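Local coordinates for protein flower-specific defensin (PDB 4CQK) that acts as a secreted plant defence peptide against fungal pathogens, slows the growth of caterpillar pests, and is captured here bound to the phosphoinositide PIP2, at residues 15-20 and 29-34; 22-27 and 39-44. One frame throughout, in Å; residues are numbered along the deposited sequence.

Interaction 1 of 2, residues 15-20 and 29-34. With PIO ([(2R)-2-octanoyloxy-3-[oxidanyl-[(1R,2R,3S,4R,5R,6S)-2,3,6-tris(oxidanyl)-4,5-diphosphonooxy-cyclohexyl]oxy-phosphoryl]oxy-propyl] octanoate), chain O.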
loop_
_atom_site.group_PDB
_atom_site.type_symbol
_atom_site.label_atom_id
_atom_site.label_comp_id
_atom_site.label_asym_id
_atom_site.label_seq_id
_atom_site.Cartn_x
_atom_site.Cartn_y
_atom_site.Cartn_z
ATOM N N ILE A 15 7.722 7.156 -15.600
ATOM C CA ILE A 15 7.037 7.956 -16.606
ATOM C C ILE A 15 5.845 7.178 -17.166
ATOM O O ILE A 15 4.712 7.651 -17.142
ATOM C CB ILE A 15 7.985 8.296 -17.759
ATOM C CG1 ILE A 15 9.250 8.975 -17.227
ATOM C CG2 ILE A 15 7.292 9.215 -18.753
ATOM C CD1 ILE A 15 9.005 10.330 -16.646
ATOM N N THR A 16 6.127 5.984 -17.681
ATOM C CA THR A 16 5.094 5.133 -18.247
ATOM C C THR A 16 4.949 3.849 -17.424
ATOM O O THR A 16 5.861 3.439 -16.718
ATOM C CB THR A 16 5.421 4.733 -19.694
ATOM O OG1 THR A 16 6.668 4.028 -19.738
ATOM C CG2 THR A 16 5.500 5.977 -20.591
ATOM N N LYS A 17 3.795 3.218 -17.533
ATOM C CA LYS A 17 3.497 2.088 -16.672
ATOM C C LYS A 17 4.274 0.786 -17.005
ATOM O O LYS A 17 4.779 0.164 -16.090
ATOM C CB LYS A 17 1.989 1.820 -16.671
ATOM C CG LYS A 17 1.645 0.459 -16.057
ATOM C CD LYS A 17 0.166 0.251 -15.830
ATOM C CE LYS A 17 -0.075 -1.138 -15.242
ATOM N NZ LYS A 17 -1.509 -1.399 -14.834
ATOM N N PRO A 18 4.335 0.358 -18.281
ATOM C CA PRO A 18 4.857 -1.009 -18.493
ATOM C C PRO A 18 6.262 -1.304 -17.901
ATOM O O PRO A 18 6.458 -2.386 -17.369
ATOM C CB PRO A 18 4.813 -1.189 -20.023
ATOM C CG PRO A 18 3.623 -0.311 -20.448
ATOM C CD PRO A 18 3.721 0.916 -19.506
ATOM N N PRO A 19 7.210 -0.354 -17.947
ATOM C CA PRO A 19 8.501 -0.656 -17.300
ATOM C C PRO A 19 8.400 -0.868 -15.784
ATOM O O PRO A 19 9.140 -1.670 -15.189
ATOM C CB PRO A 19 9.362 0.581 -17.619
ATOM C CG PRO A 19 8.682 1.217 -18.831
ATOM C CD PRO A 19 7.219 0.913 -18.691
ATOM N N CYS A 20 7.483 -0.143 -15.163
ATOM C CA CYS A 20 7.236 -0.285 -13.732
ATOM C C CYS A 20 6.510 -1.595 -13.449
ATOM O O CYS A 20 6.878 -2.357 -12.531
ATOM C CB CYS A 20 6.412 0.891 -13.234
ATOM S SG CYS A 20 5.909 0.729 -11.497
ATOM N N PHE A 29 5.139 -9.234 -7.408
ATOM C CA PHE A 29 3.841 -8.570 -7.342
ATOM C C PHE A 29 3.131 -8.833 -8.642
ATOM O O PHE A 29 3.736 -9.357 -9.575
ATOM C CB PHE A 29 4.043 -7.071 -7.131
ATOM C CG PHE A 29 4.558 -6.751 -5.765
ATOM C CD1 PHE A 29 5.918 -6.836 -5.496
ATOM C CD2 PHE A 29 3.677 -6.404 -4.740
ATOM C CE1 PHE A 29 6.395 -6.573 -4.219
ATOM C CE2 PHE A 29 4.145 -6.134 -3.454
ATOM C CZ PHE A 29 5.502 -6.222 -3.198
ATOM N N THR A 30 1.844 -8.539 -8.709
ATOM C CA THR A 30 1.108 -8.862 -9.921
ATOM C C THR A 30 0.948 -7.690 -10.881
ATOM O O THR A 30 0.463 -7.882 -11.985
ATOM C CB THR A 30 -0.277 -9.460 -9.617
ATOM O OG1 THR A 30 -1.061 -8.510 -8.886
ATOM C CG2 THR A 30 -0.130 -10.765 -8.798
ATOM N N ASP A 31 1.321 -6.478 -10.457
ATOM C CA ASP A 31 1.208 -5.309 -11.325
ATOM C C ASP A 31 2.041 -4.186 -10.719
ATOM O O ASP A 31 2.493 -4.278 -9.586
ATOM C CB ASP A 31 -0.277 -4.882 -11.419
ATOM C CG ASP A 31 -0.548 -3.811 -12.488
ATOM O OD1 ASP A 31 0.200 -3.691 -13.494
ATOM O OD2 ASP A 31 -1.545 -3.084 -12.284
ATOM N N GLY A 32 2.219 -3.106 -11.471
ATOM C CA GLY A 32 2.816 -1.911 -10.895
ATOM C C GLY A 32 2.481 -0.724 -11.763
ATOM O O GLY A 32 2.149 -0.883 -12.940
ATOM N N HIS A 33 2.553 0.474 -11.195
ATOM C CA HIS A 33 2.303 1.655 -12.005
ATOM C C HIS A 33 2.878 2.889 -11.317
ATOM O O HIS A 33 3.369 2.801 -10.182
ATOM C CB HIS A 33 0.810 1.842 -12.204
ATOM C CG HIS A 33 0.103 2.143 -10.932
ATOM N ND1 HIS A 33 -0.297 1.153 -10.061
ATOM C CD2 HIS A 33 -0.183 3.319 -10.328
ATOM C CE1 HIS A 33 -0.848 1.708 -8.996
ATOM N NE2 HIS A 33 -0.782 3.019 -9.130
ATOM N N CYS A 34 2.843 4.030 -12.001
ATOM C CA CYS A 34 3.509 5.224 -11.463
ATOM C C CYS A 34 2.654 5.947 -10.416
ATOM O O CYS A 34 1.441 6.163 -10.628
ATOM C CB CYS A 34 3.817 6.215 -12.578
ATOM S SG CYS A 34 4.798 5.480 -13.932
HETATM C C1 PIO O . -0.365 8.584 -4.737
HETATM O O1 PIO O . 1.014 8.878 -4.888
HETATM P P1 PIO O . 1.490 10.353 -5.246
HETATM C C2 PIO O . -0.739 8.546 -3.253
HETATM O O2 PIO O . 0.062 7.551 -2.621
HETATM C C3 PIO O . -2.205 8.170 -3.118
HETATM O O3 PIO O . -2.620 8.247 -1.737
HETATM C C4 PIO O . -2.440 6.790 -3.682
HETATM O O4 PIO O . -3.828 6.404 -3.643
HETATM P P4 PIO O . -4.378 5.494 -2.433
HETATM C C5 PIO O . -2.017 6.758 -5.162
HETATM O O5 PIO O . -2.076 5.386 -5.549
HETATM P P5 PIO O . -2.705 4.914 -6.945
HETATM C C6 PIO O . -0.596 7.231 -5.387
HETATM O O6 PIO O . -0.415 7.381 -6.801
HETATM O O11 PIO O . 0.514 11.022 -6.165
HETATM O O12 PIO O . 2.946 10.278 -5.608
HETATM O O13 PIO O . 1.403 11.060 -3.791
HETATM C C1A PIO O . 2.942 14.140 -0.419
HETATM O O1A PIO O . 1.988 14.396 0.296
HETATM C C1B PIO O . -0.536 13.956 -0.739
HETATM O O1B PIO O . -0.948 13.012 -0.117
HETATM C C1C PIO O . 2.612 11.557 -3.186
HETATM C C2A PIO O . 4.056 15.133 -0.641
HETATM C C2B PIO O . -0.754 15.382 -0.290
HETATM C C2C PIO O . 2.242 12.733 -2.294
HETATM O O2C PIO O . 2.983 12.842 -1.083
HETATM C C3A PIO O . 3.896 15.700 -2.043
HETATM C C3B PIO O . -1.589 16.147 -1.296
HETATM C C3C PIO O . 0.851 12.380 -1.889
HETATM O O3C PIO O . 0.200 13.628 -1.918
HETATM O O41 PIO O . -3.506 4.267 -2.393
HETATM O O42 PIO O . -5.812 5.257 -2.738
HETATM O O43 PIO O . -4.211 6.398 -1.222
HETATM C C4A PIO O . 3.107 17.004 -1.949
HETATM C C4B PIO O . -1.872 17.548 -0.760
HETATM O O51 PIO O . -1.799 5.486 -8.021
HETATM O O52 PIO O . -4.070 5.506 -7.078
HETATM O O53 PIO O . -2.615 3.416 -6.920
HETATM C C5A PIO O . 2.196 17.202 -3.152
HETATM C C5B PIO O . -2.738 17.471 0.488
HETATM C C6A PIO O . 1.535 18.577 -3.125
HETATM C C6B PIO O . -2.802 18.802 1.230
HETATM C C7A PIO O . 1.986 19.399 -1.920
HETATM C C7B PIO O . -3.480 19.861 0.370
HETATM C C8A PIO O . 2.432 20.786 -2.336
HETATM C C8B PIO O . -4.740 20.374 1.033
#

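Interaction 2 of 2, residues 22-27 and 39-44. With PIO ([(2R)-2-octanoyloxy-3-[oxidanyl-[(1R,2R,3S,4R,5R,6S)-2,3,6-tris(oxidanyl)-4,5-diphosphonooxy-cyclohexyl]oxy-phosphoryl]oxy-propyl] octanoate), chain O.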
loop_
_atom_site.group_PDB
_atom_site.type_symbol
_atom_site.label_atom_id
_atom_site.label_comp_id
_atom_site.label_asym_id
_atom_site.label_seq_id
_atom_site.Cartn_x
_atom_site.Cartn_y
_atom_site.Cartn_z
ATOM N N LYS A 22 6.723 -4.249 -15.186
ATOM C CA LYS A 22 7.735 -5.328 -15.374
ATOM C C LYS A 22 8.637 -5.516 -14.126
ATOM O O LYS A 22 8.884 -6.653 -13.683
ATOM C CB LYS A 22 8.573 -5.021 -16.637
ATOM C CG LYS A 22 9.534 -6.142 -17.035
ATOM C CD LYS A 22 10.271 -5.823 -18.344
ATOM C CE LYS A 22 9.323 -5.638 -19.545
ATOM N NZ LYS A 22 8.370 -6.778 -19.789
ATOM N N ALA A 23 9.120 -4.405 -13.559
ATOM C CA ALA A 23 9.961 -4.468 -12.378
ATOM C C ALA A 23 9.164 -5.093 -11.228
ATOM O O ALA A 23 9.671 -5.938 -10.488
ATOM C CB ALA A 23 10.476 -3.053 -11.991
ATOM N N CYS A 24 7.902 -4.689 -11.084
ATOM C CA CYS A 24 7.107 -5.194 -9.966
ATOM C C CYS A 24 6.808 -6.693 -10.112
ATOM O O CYS A 24 6.781 -7.434 -9.105
ATOM C CB CYS A 24 5.819 -4.409 -9.807
ATOM S SG CYS A 24 6.084 -2.692 -9.304
ATOM N N ILE A 25 6.577 -7.148 -11.345
ATOM C CA ILE A 25 6.381 -8.585 -11.565
ATOM C C ILE A 25 7.658 -9.318 -11.158
ATOM O O ILE A 25 7.605 -10.389 -10.556
ATOM C CB ILE A 25 6.012 -8.882 -13.037
ATOM C CG1 ILE A 25 4.580 -8.397 -13.268
ATOM C CG2 ILE A 25 6.159 -10.400 -13.364
ATOM C CD1 ILE A 25 4.241 -8.255 -14.741
ATOM N N SER A 26 8.810 -8.722 -11.445
ATOM C CA SER A 26 10.072 -9.374 -11.083
ATOM C C SER A 26 10.287 -9.421 -9.571
ATOM O O SER A 26 11.119 -10.184 -9.097
ATOM C CB SER A 26 11.270 -8.699 -11.760
ATOM O OG SER A 26 11.682 -7.515 -11.083
ATOM N N GLU A 27 9.540 -8.603 -8.826
ATOM C CA GLU A 27 9.608 -8.578 -7.373
ATOM C C GLU A 27 8.478 -9.381 -6.730
ATOM O O GLU A 27 8.245 -9.279 -5.532
ATOM C CB GLU A 27 9.510 -7.117 -6.900
ATOM C CG GLU A 27 10.765 -6.300 -7.262
ATOM C CD GLU A 27 10.702 -4.868 -6.797
ATOM O OE1 GLU A 27 10.218 -4.617 -5.677
ATOM O OE2 GLU A 27 11.151 -3.989 -7.555
ATOM N N ARG A 39 5.874 10.220 -8.885
ATOM C CA ARG A 39 6.436 9.406 -9.961
ATOM C C ARG A 39 7.329 8.281 -9.429
ATOM O O ARG A 39 8.350 7.922 -10.048
ATOM C CB ARG A 39 7.245 10.274 -10.957
ATOM C CG ARG A 39 6.523 11.515 -11.482
ATOM C CD ARG A 39 5.049 11.262 -11.869
ATOM N NE ARG A 39 4.915 10.261 -12.928
ATOM C CZ ARG A 39 3.754 9.888 -13.461
ATOM N NH1 ARG A 39 2.612 10.424 -13.026
ATOM N NH2 ARG A 39 3.730 8.991 -14.440
ATOM N N ARG A 40 6.933 7.704 -8.292
ATOM C CA ARG A 40 7.499 6.460 -7.807
ATOM C C ARG A 40 6.946 5.322 -8.626
ATOM O O ARG A 40 5.919 5.487 -9.293
ATOM C CB ARG A 40 7.100 6.252 -6.349
ATOM C CG ARG A 40 7.617 7.380 -5.443
ATOM C CD ARG A 40 6.963 7.274 -4.068
ATOM N NE ARG A 40 5.539 7.623 -4.139
ATOM C CZ ARG A 40 4.695 7.472 -3.127
ATOM N NH1 ARG A 40 5.146 6.947 -1.989
ATOM N NH2 ARG A 40 3.395 7.804 -3.259
ATOM N N CYS A 41 7.614 4.175 -8.586
ATOM C CA CYS A 41 7.034 2.939 -9.127
ATOM C C CYS A 41 6.376 2.195 -7.974
ATOM O O CYS A 41 7.062 1.794 -7.043
ATOM C CB CYS A 41 8.128 2.085 -9.797
ATOM S SG CYS A 41 7.563 0.450 -10.346
ATOM N N LEU A 42 5.047 2.047 -8.011
ATOM C CA LEU A 42 4.317 1.357 -6.950
ATOM C C LEU A 42 3.901 -0.028 -7.440
ATOM O O LEU A 42 3.368 -0.172 -8.548
ATOM C CB LEU A 42 3.050 2.129 -6.574
ATOM C CG LEU A 42 3.291 3.594 -6.194
ATOM C CD1 LEU A 42 1.964 4.294 -5.849
ATOM C CD2 LEU A 42 4.244 3.654 -5.055
ATOM N N CYS A 43 4.146 -1.055 -6.630
ATOM C CA CYS A 43 3.771 -2.429 -6.985
ATOM C C CYS A 43 2.510 -2.837 -6.235
ATOM O O CYS A 43 2.292 -2.380 -5.109
ATOM C CB CYS A 43 4.888 -3.391 -6.547
ATOM S SG CYS A 43 6.504 -3.030 -7.333
ATOM N N THR A 44 1.700 -3.719 -6.827
ATOM C CA THR A 44 0.450 -4.108 -6.185
ATOM C C THR A 44 0.252 -5.600 -6.317
ATOM O O THR A 44 0.727 -6.206 -7.276
ATOM C CB THR A 44 -0.764 -3.390 -6.809
ATOM O OG1 THR A 44 -0.737 -3.549 -8.233
ATOM C CG2 THR A 44 -0.739 -1.899 -6.486
HETATM C C1 PIO O . -0.365 8.584 -4.737
HETATM O O1 PIO O . 1.014 8.878 -4.888
HETATM P P1 PIO O . 1.490 10.353 -5.246
HETATM C C2 PIO O . -0.739 8.546 -3.253
HETATM O O2 PIO O . 0.062 7.551 -2.621
HETATM C C3 PIO O . -2.205 8.170 -3.118
HETATM O O3 PIO O . -2.620 8.247 -1.737
HETATM C C4 PIO O . -2.440 6.790 -3.682
HETATM O O4 PIO O . -3.828 6.404 -3.643
HETATM P P4 PIO O . -4.378 5.494 -2.433
HETATM C C5 PIO O . -2.017 6.758 -5.162
HETATM O O5 PIO O . -2.076 5.386 -5.549
HETATM P P5 PIO O . -2.705 4.914 -6.945
HETATM C C6 PIO O . -0.596 7.231 -5.387
HETATM O O6 PIO O . -0.415 7.381 -6.801
HETATM O O11 PIO O . 0.514 11.022 -6.165
HETATM O O12 PIO O . 2.946 10.278 -5.608
HETATM O O13 PIO O . 1.403 11.060 -3.791
HETATM C C1A PIO O . 2.942 14.140 -0.419
HETATM O O1A PIO O . 1.988 14.396 0.296
HETATM C C1B PIO O . -0.536 13.956 -0.739
HETATM O O1B PIO O . -0.948 13.012 -0.117
HETATM C C1C PIO O . 2.612 11.557 -3.186
HETATM C C2A PIO O . 4.056 15.133 -0.641
HETATM C C2B PIO O . -0.754 15.382 -0.290
HETATM C C2C PIO O . 2.242 12.733 -2.294
HETATM O O2C PIO O . 2.983 12.842 -1.083
HETATM C C3A PIO O . 3.896 15.700 -2.043
HETATM C C3B PIO O . -1.589 16.147 -1.296
HETATM C C3C PIO O . 0.851 12.380 -1.889
HETATM O O3C PIO O . 0.200 13.628 -1.918
HETATM O O41 PIO O . -3.506 4.267 -2.393
HETATM O O42 PIO O . -5.812 5.257 -2.738
HETATM O O43 PIO O . -4.211 6.398 -1.222
HETATM C C4A PIO O . 3.107 17.004 -1.949
HETATM C C4B PIO O . -1.872 17.548 -0.760
HETATM O O51 PIO O . -1.799 5.486 -8.021
HETATM O O52 PIO O . -4.070 5.506 -7.078
HETATM O O53 PIO O . -2.615 3.416 -6.920
HETATM C C5A PIO O . 2.196 17.202 -3.152
HETATM C C5B PIO O . -2.738 17.471 0.488
HETATM C C6A PIO O . 1.535 18.577 -3.125
HETATM C C6B PIO O . -2.802 18.802 1.230
HETATM C C7A PIO O . 1.986 19.399 -1.920
HETATM C C7B PIO O . -3.480 19.861 0.370
HETATM C C8A PIO O . 2.432 20.786 -2.336
HETATM C C8B PIO O . -4.740 20.374 1.033
#

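Interaction 1 of 2, residues 15-20 and 29-34
The cysteine-stabilised alpha-beta fold of this plant defensin, one helix packed against a three-stranded antiparallel sheet, brings Lys17 and Cys20, near the start of helix 17-26, against edge strand 31-34. Lys17 runs obliquely over the strand, back toward Asp31, its CG anti to the backbone N (chi1 167°) and every later torsion extended, so that the aliphatic chain passes Gly32 and the ammonium arrives at Asp31. There NZ forms a salt bridge 3.1 Å from Asp31 OD2, using the syn lone pair of that oxygen, with the two side chains crossing at about a right angle. The other carboxylate oxygen, OD1, also lies near NZ and forms a salt bridge with Arg21 on the next turn of the helix, the stronger partner of Asp31; two cations therefore share one carboxylate, which probably helps to keep Asp31 ionised. On the way, Lys17 CD lies 4.0 Å from His33 CB, and Gly32 O is buried beneath the lysine chain without a polar partner.

Two cysteine sulfurs also meet the other segment. Cys20 SG, disulfide-bonded to Cys41, sits 3.4 Å from His33 N, while Cys34 SG, joined to Cys14, rests 3.6 Å from Thr16 O in the loop leading into the helix. Asp31 and Thr30 both face Thr44 across the sheet, a classic beta bulge at the beginning of the strand.

The imidazole of His33 leads away from the helix to the bound lipid, where Lys4 and Ser35 also hold the ligand. Its NE2 reaches two oxygens of the 5-phosphate: the bond to O53 is weak, at 128°, whereas O51 lies in the ring plane, 2.9 Å from NE2 at an N-H...O angle of 151°.

Interaction 2 of 2, residues 22-27 and 39-44
Cys24 on helix 17-26 and Cys43 on strand 41-45 are joined by a disulfide, and around it the packing is tightest. Cys24 SG and Cys43 SG are 2.0 Å apart, and the bridge is twisted to a chi3 of -76°. Both sulfurs stand anti to their own carbonyl carbons (chi1 -67° and -60°), which turns them into the gap between helix and strand. Cys41 SG adds a third sulfur 3.6 Å from Cys24 SG. Two cysteines spaced Cys-X3-Cys on a helix, here Cys20 and Cys24, linked to a Cys-X-Cys strand, define the cysteine-stabilised alpha-beta motif; the axes of helix 22-26 and strand 41-44 approach to 8.2 Å.

Toward the helix end the contact loosens. Glu27 OE1 comes no nearer than 4.4 Å to Cys43 SG, and the carboxylate turns instead to Ser7, Thr9 and Asn8, and to Arg1 of the second subunit.

Away from the helix, Leu42 of the strand and Arg40 in the loop just before it meet the phosphoinositide. Leu42 CD2 lies 4.2 Å above the centre of the Arg40 guanidinium. PIO O1 lies in the guanidinium plane at its edge, 3.1 Å from Arg40 NH2 in a weak hydrogen bond; a second weak bond runs to O12. NH2 also forms a salt bridge with a phosphate of a second bound PIO molecule, while Leu42 CD1 lies 3.9 Å from PIO C6.

From the N terminus, strand 3-6 comes first, and a loop then leads to residues 15-20 and the start of helix 17-26. The chain passes through 22-27 before strand 31-34 returns to the helix start, so interaction 1 closes a loop around most of the helix. Interaction 2 opens at 22-27, inside that loop, and closes only at 39-44, beyond it: the two contacts cross rather than nest. Together they fix one helix to two neighbouring strands, the edge strand 31-34 and the central strand 41-45. The Cys20-Cys41 disulfide and the probable His33 N to Leu42 O hydrogen bond connect them directly, and both reach the same phosphoinositide.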